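Local coordinates for thioredoxin Reductase (Burkholderia cenocepacia, PDB 4F82), which probably reduces hydrogen peroxide and organic hydroperoxides to water and alcohols, as a thiol-specific peroxidase of the Prx5 subfamily of peroxiredoxins, at residues 142-147 and 152-157; 87-92 and 119-124; 49-54 and 69-74. All coordinates share one frame; numbering follows the deposited sequence.

In the fold
All three contacts are built on one mixed sheet, in which strand 49-55 lies between 137-147 and 85-90. Contact 1 is the hairpin beyond it and meets contact 3 through the Asp-147 OD2 to Arg-49 NH1 salt bridge (2.9 Å) and a probable hydrogen bond from Met-144 N to Ile-52 O (2.8 Å). Contacts 3 and 2 are joined by a similar link, Val-89 N to Phe-53 O (2.8 Å). Tyr-142 and Met-144 of contact 1 also pack on Leu-124 of contact 2. The predicted active-site Cys-63 lies nearest contact 3: its side chain is about 7 Å from that of Phe-53 and about 11 Å from those of Tyr-142 and Val-91.

Contact 1: 142-147 and 152-157; sequences YAMVID and KTLAVE
Thr-153 holds OG1 between its backbone N and carbonyl carbon (chi1 61°), which sets the hydroxyl beside Val-145: Val-145 CG2 lies 3.5 Å from Thr-153 OG1. The two side chains run side by side on one face of the sheet, together with Ala-143 and Ala-155. A water bridges the same region, donating to Ala-143 O and hydrogen-bonded to Thr-153 OG1. On the other face Leu-154, with CG anti to its backbone N, brings CD1 to 3.8 Å from Met-144 CB, while the extended methionine chain leads away from its partner strand. Next to them Val-156 CG2 rests 4.1 Å from Tyr-142 CB.

The axes of the two strand segments run antiparallel, at 179°. Ala-143 and Ala-155 form a hydrogen-bonded pair: Ala-155 N reaches Ala-143 O at 2.8 Å, and Ala-143 N returns the bond to Ala-155 O at 3.0 Å. Val-145 N donates to Thr-153 O (3.2 Å). Val-145 O in turn takes a short bond from Lys-152 N (2.7 Å) and a weak one from Thr-153 N. Beyond this, Asp-147 CB packs against Lys-152 CG, while the carboxylate makes its salt bridge with Arg-49. Lys-152 and Thr-153 both face Val-145, which makes a classic beta bulge in the hairpin of strands 137-147 and 150-156.

Contact 2: 87-92 and 119-124; sequences WCVSVN and AFTHAL
Apolar packing joins Val-89 of the strand to Phe-120 of the helix. Val-89 directs CG1 at the rim of the Phe-120 ring, near its plane, with CD2 the closest ring atom at 4.2 Å. A face of that ring is occupied by Leu-124 CD1, from four residues on, 3.8 Å above the plane and offset toward the rim.

A methyl meets a hydroxyl where Val-91, in the turn after the strand, crosses Thr-121 at an oblique angle. The Thr-121 torsion (chi1 -60°) sets OG1 toward Val-91 CG2, 3.7 Å away.

Polar interactions run within the segments or to outside partners. Thr-121 OG1 bonds to Asp-115, whose other carboxylate oxygen receives Phe-120 N, so one carboxylate holds both the threonine hydroxyl and the backbone N of Phe-120. At the strand end, Ser-90 OG donates to Asn-92 OD1 (2.7 Å), across the inverse gamma turn centred on Val-91. Asn-92 OD1 also bonds to Ala-58 N.

Helix 119-124 thus packs on the end of strand 85-90, with Phe-120 extending to Val-41 of helix 41-45, Thr-121 touching Ser-139, and Leu-124 resting on Tyr-142 and Met-144 of strand 137-147.

Contact 3: 49-54 and 69-74; sequences RVVIFG and PGYVEH
The contact lies in the beta-alpha-beta unit of strand 49-55, helix 61-80 and strand 85-90, part of the thioredoxin-type fold of peroxiredoxins, and its centre is a stacked pair of rings: Phe-53 from the strand and Tyr-71 from the helix. Their planes diverge by only 8° and their centroids are 4.0 Å apart, the geometry of an offset stack. Each ring places an atom over the middle of the other: Tyr-71 CD2 stands 3.4 Å above the Phe-53 plane, and Phe-53 CD2 stands 3.5 Å above that of Tyr-71. The closest approach, Phe-53 CE2 to Tyr-71 CD2, is 3.5 Å, and several further pairs of ring carbons lie below 4 Å, which is evidence of broad face-to-face overlap.

The side chains approach from opposing directions, one from the strand and the other from the helix, and overlap along their lengths. Phe-53 carries CG between its backbone N and carbonyl carbon (chi1 67°), whereas Tyr-71 has CG anti to its carbonyl carbon. The far part of the phenylalanine ring lies over the base of the tyrosine, Phe-53 CE2 being 3.8 Å from Tyr-71 CB, and the phenol oxygen ends near Phe-53 CB. Val-51, two residues back on the strand, adds an apolar touch from CG1 to Tyr-71 CE1 at 3.9 Å. The buried hydroxyl of Tyr-71 is satisfied by Ser-165 O. Within the helix, Gly-70 O accepts from both His-74 N and His-74 ND1 (2.9 Å), which arrive from opposite faces of its carbonyl plane.

Around the pair, the His-67 ring meets that of Phe-53 with the planes at about 45°, Tyr-71 touches Ala-143 of strand 137-147, and Val-170 of helix 167-172 packs on both Val-51 and Tyr-71, while Phe-53 also rests on Cys-88 of strand 85-90.

Contact 1: 142-147 and 152-157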
loop_
_atom_site.group_PDB
_atom_site.type_symbol
_atom_site.label_atom_id
_atom_site.label_comp_id
_atom_site.label_asym_id
_atom_site.label_seq_id
_atom_site.Cartn_x
_atom_site.Cartn_y
_atom_site.Cartn_z
ATOM N N TYR A 142 -0.963 6.925 16.065
ATOM C CA TYR A 142 -0.399 7.729 17.163
ATOM C C TYR A 142 -0.064 9.152 16.756
ATOM O O TYR A 142 -0.030 9.500 15.579
ATOM C CB TYR A 142 0.882 7.059 17.683
ATOM C CG TYR A 142 1.961 7.048 16.624
ATOM C CD1 TYR A 142 2.856 8.111 16.495
ATOM C CD2 TYR A 142 2.070 5.982 15.751
ATOM C CE1 TYR A 142 3.842 8.105 15.499
ATOM C CE2 TYR A 142 3.052 5.955 14.753
ATOM C CZ TYR A 142 3.926 7.019 14.641
ATOM O OH TYR A 142 4.882 6.955 13.658
ATOM N N ALA A 143 0.235 9.994 17.736
ATOM C CA ALA A 143 0.922 11.227 17.393
ATOM C C ALA A 143 2.004 11.509 18.421
ATOM O O ALA A 143 1.820 11.248 19.633
ATOM C CB ALA A 143 -0.052 12.443 17.241
ATOM N N MET A 144 3.138 12.003 17.937
ATOM C CA MET A 144 4.212 12.449 18.823
ATOM C C MET A 144 4.795 13.779 18.387
ATOM O O MET A 144 4.766 14.142 17.203
ATOM C CB MET A 144 5.316 11.392 18.902
ATOM C CG MET A 144 5.880 10.949 17.563
ATOM S SD MET A 144 6.992 9.545 17.824
ATOM C CE MET A 144 7.448 9.208 16.116
ATOM N N VAL A 145 5.312 14.521 19.365
ATOM C CA VAL A 145 5.982 15.775 19.092
ATOM C C VAL A 145 7.459 15.568 19.460
ATOM O O VAL A 145 7.806 15.018 20.530
ATOM C CB VAL A 145 5.366 16.938 19.904
ATOM C CG1 VAL A 145 6.134 18.196 19.655
ATOM C CG2 VAL A 145 3.834 17.094 19.530
ATOM N N ILE A 146 8.309 16.004 18.532
ATOM C CA ILE A 146 9.742 15.769 18.584
ATOM C C ILE A 146 10.453 17.096 18.588
ATOM O O ILE A 146 10.112 17.989 17.808
ATOM C CB ILE A 146 10.200 15.004 17.333
ATOM C CG1 ILE A 146 9.225 13.837 17.067
ATOM C CG2 ILE A 146 11.700 14.589 17.456
ATOM C CD1 ILE A 146 9.189 12.806 18.181
ATOM N N ASP A 147 11.421 17.237 19.473
ATOM C CA ASP A 147 12.182 18.480 19.571
ATOM C C ASP A 147 13.527 18.037 20.078
ATOM O O ASP A 147 13.600 17.216 21.007
ATOM C CB ASP A 147 11.475 19.428 20.555
ATOM C CG ASP A 147 11.905 20.876 20.410
ATOM O OD1 ASP A 147 12.784 21.194 19.557
ATOM O OD2 ASP A 147 11.355 21.707 21.187
ATOM N N LYS A 152 8.952 14.379 22.881
ATOM C CA LYS A 152 8.505 15.214 24.013
ATOM C C LYS A 152 7.111 14.815 24.507
ATOM O O LYS A 152 6.818 14.912 25.700
ATOM C CB LYS A 152 8.529 16.714 23.669
ATOM C CG LYS A 152 9.839 17.196 23.031
ATOM C CD LYS A 152 11.003 17.055 23.992
ATOM C CE LYS A 152 11.194 18.310 24.775
ATOM N NZ LYS A 152 12.616 18.313 25.194
ATOM N N THR A 153 6.245 14.387 23.589
ATOM C CA THR A 153 4.942 13.835 23.993
ATOM C C THR A 153 4.628 12.674 23.100
ATOM O O THR A 153 5.085 12.613 21.943
ATOM C CB THR A 153 3.765 14.864 23.941
ATOM O OG1 THR A 153 3.589 15.352 22.606
ATOM C CG2 THR A 153 3.996 16.045 24.908
ATOM N N LEU A 154 3.863 11.734 23.616
ATOM C CA LEU A 154 3.519 10.594 22.821
ATOM C C LEU A 154 2.070 10.234 23.135
ATOM O O LEU A 154 1.647 10.217 24.309
ATOM C CB LEU A 154 4.493 9.454 23.111
ATOM C CG LEU A 154 4.245 8.129 22.395
ATOM C CD1 LEU A 154 4.448 8.228 20.895
ATOM C CD2 LEU A 154 5.162 7.080 23.013
ATOM N N ALA A 155 1.288 10.025 22.078
ATOM C CA ALA A 155 -0.116 9.634 22.259
ATOM C C ALA A 155 -0.414 8.464 21.378
ATOM O O ALA A 155 -0.721 8.657 20.193
ATOM C CB ALA A 155 -1.059 10.772 21.859
ATOM N N VAL A 156 -0.409 7.258 21.934
ATOM C CA VAL A 156 -0.624 6.078 21.107
ATOM C C VAL A 156 -2.048 5.583 21.316
ATOM O O VAL A 156 -2.524 5.476 22.469
ATOM C CB VAL A 156 0.382 4.964 21.464
ATOM C CG1 VAL A 156 0.158 3.737 20.587
ATOM C CG2 VAL A 156 1.813 5.466 21.319
ATOM N N GLU A 157 -2.756 5.295 20.226
ATOM C CA GLU A 157 -4.133 4.804 20.362
ATOM C C GLU A 157 -4.193 3.340 20.680
ATOM O O GLU A 157 -3.431 2.541 20.150
ATOM C CB GLU A 157 -4.964 5.048 19.095
ATOM C CG GLU A 157 -4.906 6.502 18.589
ATOM C CD GLU A 157 -5.990 7.414 19.196
ATOM O OE1 GLU A 157 -6.775 6.956 20.066
ATOM O OE2 GLU A 157 -6.090 8.596 18.771
HETATM O O HOH W 1 1.689 13.873 21.336
#

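Contact 2: 87-92 and 119-124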
loop_
_atom_site.group_PDB
_atom_site.type_symbol
_atom_site.label_atom_id
_atom_site.label_comp_id
_atom_site.label_asym_id
_atom_site.label_seq_id
_atom_site.Cartn_x
_atom_site.Cartn_y
_atom_site.Cartn_z
ATOM N N TRP A 87 4.411 15.615 9.848
ATOM C CA TRP A 87 4.517 14.436 8.989
ATOM C C TRP A 87 3.377 13.456 9.222
ATOM O O TRP A 87 2.954 13.225 10.348
ATOM C CB TRP A 87 5.787 13.668 9.306
ATOM C CG TRP A 87 7.094 14.397 9.174
ATOM C CD1 TRP A 87 7.334 15.713 8.837
ATOM C CD2 TRP A 87 8.346 13.805 9.447
ATOM N NE1 TRP A 87 8.712 15.961 8.858
ATOM C CE2 TRP A 87 9.346 14.801 9.252
ATOM C CE3 TRP A 87 8.728 12.502 9.839
ATOM C CZ2 TRP A 87 10.715 14.523 9.397
ATOM C CZ3 TRP A 87 10.092 12.231 10.003
ATOM C CH2 TRP A 87 11.068 13.244 9.778
ATOM N N CYS A 88 2.874 12.879 8.153
ATOM C CA CYS A 88 2.004 11.703 8.275
ATOM C C CYS A 88 2.839 10.462 7.944
ATOM O O CYS A 88 3.337 10.313 6.821
ATOM C CB CYS A 88 0.821 11.807 7.328
ATOM S SG CYS A 88 -0.194 10.282 7.287
ATOM N N VAL A 89 3.000 9.561 8.907
ATOM C CA VAL A 89 3.765 8.351 8.632
ATOM C C VAL A 89 2.838 7.151 8.433
ATOM O O VAL A 89 1.898 6.954 9.197
ATOM C CB VAL A 89 4.748 8.051 9.762
ATOM C CG1 VAL A 89 5.334 6.661 9.599
ATOM C CG2 VAL A 89 5.870 9.110 9.779
ATOM N N SER A 90 3.057 6.357 7.388
ATOM C CA SER A 90 2.241 5.161 7.235
ATOM C C SER A 90 3.083 4.089 6.616
ATOM O O SER A 90 4.060 4.388 5.907
ATOM C CB SER A 90 1.006 5.425 6.339
ATOM O OG SER A 90 0.150 4.270 6.261
ATOM N N VAL A 91 2.678 2.840 6.835
ATOM C CA VAL A 91 3.360 1.705 6.222
ATOM C C VAL A 91 2.720 1.491 4.870
ATOM O O VAL A 91 1.785 0.681 4.695
ATOM C CB VAL A 91 3.324 0.412 7.092
ATOM C CG1 VAL A 91 4.143 -0.713 6.414
ATOM C CG2 VAL A 91 3.935 0.710 8.433
ATOM N N ASN A 92 3.174 2.320 3.943
ATOM C CA ASN A 92 2.753 2.348 2.544
ATOM C C ASN A 92 3.970 2.868 1.804
ATOM O O ASN A 92 4.775 3.626 2.386
ATOM C CB ASN A 92 1.641 3.386 2.347
ATOM C CG ASN A 92 0.252 2.885 2.784
ATOM O OD1 ASN A 92 -0.275 3.327 3.813
ATOM N ND2 ASN A 92 -0.351 1.989 1.985
ATOM N N ALA A 119 10.163 -0.172 8.479
ATOM C CA ALA A 119 11.414 -0.057 9.223
ATOM C C ALA A 119 11.330 0.932 10.378
ATOM O O ALA A 119 11.788 0.614 11.481
ATOM C CB ALA A 119 12.602 0.284 8.303
ATOM N N PHE A 120 10.784 2.125 10.134
ATOM C CA PHE A 120 10.656 3.145 11.183
ATOM C C PHE A 120 9.671 2.678 12.269
ATOM O O PHE A 120 9.920 2.808 13.477
ATOM C CB PHE A 120 10.146 4.448 10.550
ATOM C CG PHE A 120 10.159 5.655 11.484
ATOM C CD1 PHE A 120 11.248 5.913 12.332
ATOM C CD2 PHE A 120 9.116 6.572 11.444
ATOM C CE1 PHE A 120 11.247 7.038 13.170
ATOM C CE2 PHE A 120 9.130 7.721 12.261
ATOM C CZ PHE A 120 10.182 7.941 13.116
ATOM N N THR A 121 8.545 2.134 11.824
ATOM C CA THR A 121 7.458 1.781 12.722
ATOM C C THR A 121 7.930 0.645 13.603
ATOM O O THR A 121 7.603 0.597 14.800
ATOM C CB THR A 121 6.212 1.361 11.926
ATOM O OG1 THR A 121 5.787 2.456 11.088
ATOM C CG2 THR A 121 5.050 1.000 12.883
ATOM N N HIS A 122 8.665 -0.301 13.005
ATOM C CA HIS A 122 9.320 -1.365 13.794
ATOM C C HIS A 122 10.317 -0.793 14.784
ATOM O O HIS A 122 10.372 -1.232 15.932
ATOM C CB HIS A 122 9.999 -2.404 12.888
ATOM C CG HIS A 122 9.122 -3.573 12.537
ATOM N ND1 HIS A 122 8.682 -3.821 11.252
ATOM C CD2 HIS A 122 8.626 -4.571 13.307
ATOM C CE1 HIS A 122 7.949 -4.926 11.242
ATOM N NE2 HIS A 122 7.892 -5.395 12.477
ATOM N N ALA A 123 11.107 0.197 14.364
ATOM C CA ALA A 123 12.121 0.742 15.251
ATOM C C ALA A 123 11.463 1.474 16.452
ATOM O O ALA A 123 12.050 1.541 17.538
ATOM C CB ALA A 123 13.057 1.655 14.480
ATOM N N LEU A 124 10.264 2.015 16.235
ATOM C CA LEU A 124 9.441 2.702 17.261
ATOM C C LEU A 124 8.662 1.738 18.164
ATOM O O LEU A 124 8.109 2.137 19.206
ATOM C CB LEU A 124 8.417 3.619 16.580
ATOM C CG LEU A 124 8.964 4.799 15.774
ATOM C CD1 LEU A 124 7.784 5.507 15.052
ATOM C CD2 LEU A 124 9.829 5.766 16.631
#

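Contact 3: 49-54 and 69-74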
loop_
_atom_site.group_PDB
_atom_site.type_symbol
_atom_site.label_atom_id
_atom_site.label_comp_id
_atom_site.label_asym_id
_atom_site.label_seq_id
_atom_site.Cartn_x
_atom_site.Cartn_y
_atom_site.Cartn_z
ATOM N N ARG A 49 11.269 21.368 15.190
ATOM C CA ARG A 49 10.230 20.889 16.064
ATOM C C ARG A 49 9.137 20.286 15.148
ATOM O O ARG A 49 8.567 20.996 14.322
ATOM C CB ARG A 49 9.752 22.061 16.906
ATOM C CG ARG A 49 8.749 21.699 17.934
ATOM C CD ARG A 49 8.636 22.827 18.967
ATOM N NE ARG A 49 7.438 22.613 19.752
ATOM C CZ ARG A 49 7.397 21.839 20.833
ATOM N NH1 ARG A 49 8.512 21.247 21.260
ATOM N NH2 ARG A 49 6.257 21.675 21.497
ATOM N N VAL A 50 8.894 18.974 15.283
ATOM C CA VAL A 50 8.121 18.181 14.301
ATOM C C VAL A 50 6.981 17.402 14.965
ATOM O O VAL A 50 7.199 16.710 15.944
ATOM C CB VAL A 50 9.049 17.159 13.605
ATOM C CG1 VAL A 50 8.280 16.250 12.600
ATOM C CG2 VAL A 50 10.194 17.867 12.913
ATOM N N VAL A 51 5.771 17.516 14.439
ATOM C CA VAL A 51 4.708 16.607 14.843
ATOM C C VAL A 51 4.681 15.447 13.873
ATOM O O VAL A 51 4.594 15.665 12.662
ATOM C CB VAL A 51 3.294 17.286 14.791
ATOM C CG1 VAL A 51 2.185 16.231 15.007
ATOM C CG2 VAL A 51 3.174 18.441 15.813
ATOM N N ILE A 52 4.750 14.220 14.387
ATOM C CA ILE A 52 4.585 13.031 13.548
ATOM C C ILE A 52 3.343 12.288 13.977
ATOM O O ILE A 52 3.226 11.929 15.161
ATOM C CB ILE A 52 5.775 12.071 13.697
ATOM C CG1 ILE A 52 7.089 12.791 13.346
ATOM C CG2 ILE A 52 5.598 10.873 12.785
ATOM C CD1 ILE A 52 8.362 11.929 13.677
ATOM N N PHE A 53 2.395 12.078 13.050
ATOM C CA PHE A 53 1.276 11.191 13.372
ATOM C C PHE A 53 1.347 9.988 12.412
ATOM O O PHE A 53 1.571 10.150 11.207
ATOM C CB PHE A 53 -0.096 11.918 13.383
ATOM C CG PHE A 53 -0.556 12.406 12.036
ATOM C CD1 PHE A 53 -1.497 11.673 11.278
ATOM C CD2 PHE A 53 -0.056 13.578 11.499
ATOM C CE1 PHE A 53 -1.941 12.141 10.021
ATOM C CE2 PHE A 53 -0.492 14.039 10.227
ATOM C CZ PHE A 53 -1.423 13.322 9.486
ATOM N N GLY A 54 1.289 8.790 12.987
ATOM C CA GLY A 54 1.320 7.577 12.212
ATOM C C GLY A 54 -0.091 7.018 12.194
ATOM O O GLY A 54 -0.883 7.216 13.126
ATOM N N PRO A 69 -7.187 15.007 7.370
ATOM C CA PRO A 69 -7.768 16.346 7.178
ATOM C C PRO A 69 -7.703 17.239 8.428
ATOM O O PRO A 69 -7.489 18.442 8.276
ATOM C CB PRO A 69 -9.205 16.061 6.772
ATOM C CG PRO A 69 -9.109 14.721 6.067
ATOM C CD PRO A 69 -8.090 13.942 6.885
ATOM N N GLY A 70 -7.826 16.675 9.630
ATOM C CA GLY A 70 -7.639 17.462 10.845
ATOM C C GLY A 70 -6.253 18.131 10.853
ATOM O O GLY A 70 -6.111 19.296 11.230
ATOM N N TYR A 71 -5.223 17.406 10.428
ATOM C CA TYR A 71 -3.904 18.049 10.383
ATOM C C TYR A 71 -3.768 19.108 9.279
ATOM O O TYR A 71 -3.189 20.163 9.509
ATOM C CB TYR A 71 -2.790 17.001 10.348
ATOM C CG TYR A 71 -2.573 16.400 11.723
ATOM C CD1 TYR A 71 -1.793 17.078 12.675
ATOM C CD2 TYR A 71 -3.171 15.181 12.085
ATOM C CE1 TYR A 71 -1.596 16.556 13.953
ATOM C CE2 TYR A 71 -2.977 14.639 13.381
ATOM C CZ TYR A 71 -2.203 15.347 14.300
ATOM O OH TYR A 71 -1.968 14.841 15.577
ATOM N N VAL A 72 -4.304 18.835 8.089
ATOM C CA VAL A 72 -4.299 19.855 7.027
ATOM C C VAL A 72 -5.039 21.080 7.546
ATOM O O VAL A 72 -4.588 22.228 7.384
ATOM C CB VAL A 72 -4.927 19.282 5.723
ATOM C CG1 VAL A 72 -5.264 20.386 4.657
ATOM C CG2 VAL A 72 -4.005 18.183 5.150
ATOM N N GLU A 73 -6.154 20.829 8.226
ATOM C CA GLU A 73 -6.984 21.902 8.749
ATOM C C GLU A 73 -6.299 22.714 9.846
ATOM O O GLU A 73 -6.459 23.947 9.906
ATOM C CB GLU A 73 -8.348 21.354 9.200
ATOM C CG GLU A 73 -9.290 21.154 8.008
ATOM C CD GLU A 73 -10.434 20.186 8.301
ATOM O OE1 GLU A 73 -10.840 20.065 9.482
ATOM O OE2 GLU A 73 -10.921 19.531 7.347
ATOM N N HIS A 74 -5.519 22.031 10.689
ATOM C CA HIS A 74 -4.838 22.680 11.810
ATOM C C HIS A 74 -3.418 23.130 11.461
ATOM O O HIS A 74 -2.710 23.640 12.315
ATOM C CB HIS A 74 -4.739 21.729 13.028
ATOM C CG HIS A 74 -5.999 21.616 13.837
ATOM N ND1 HIS A 74 -7.110 20.924 13.400
ATOM C CD2 HIS A 74 -6.300 22.067 15.078
ATOM C CE1 HIS A 74 -8.053 20.976 14.331
ATOM N NE2 HIS A 74 -7.582 21.656 15.358
#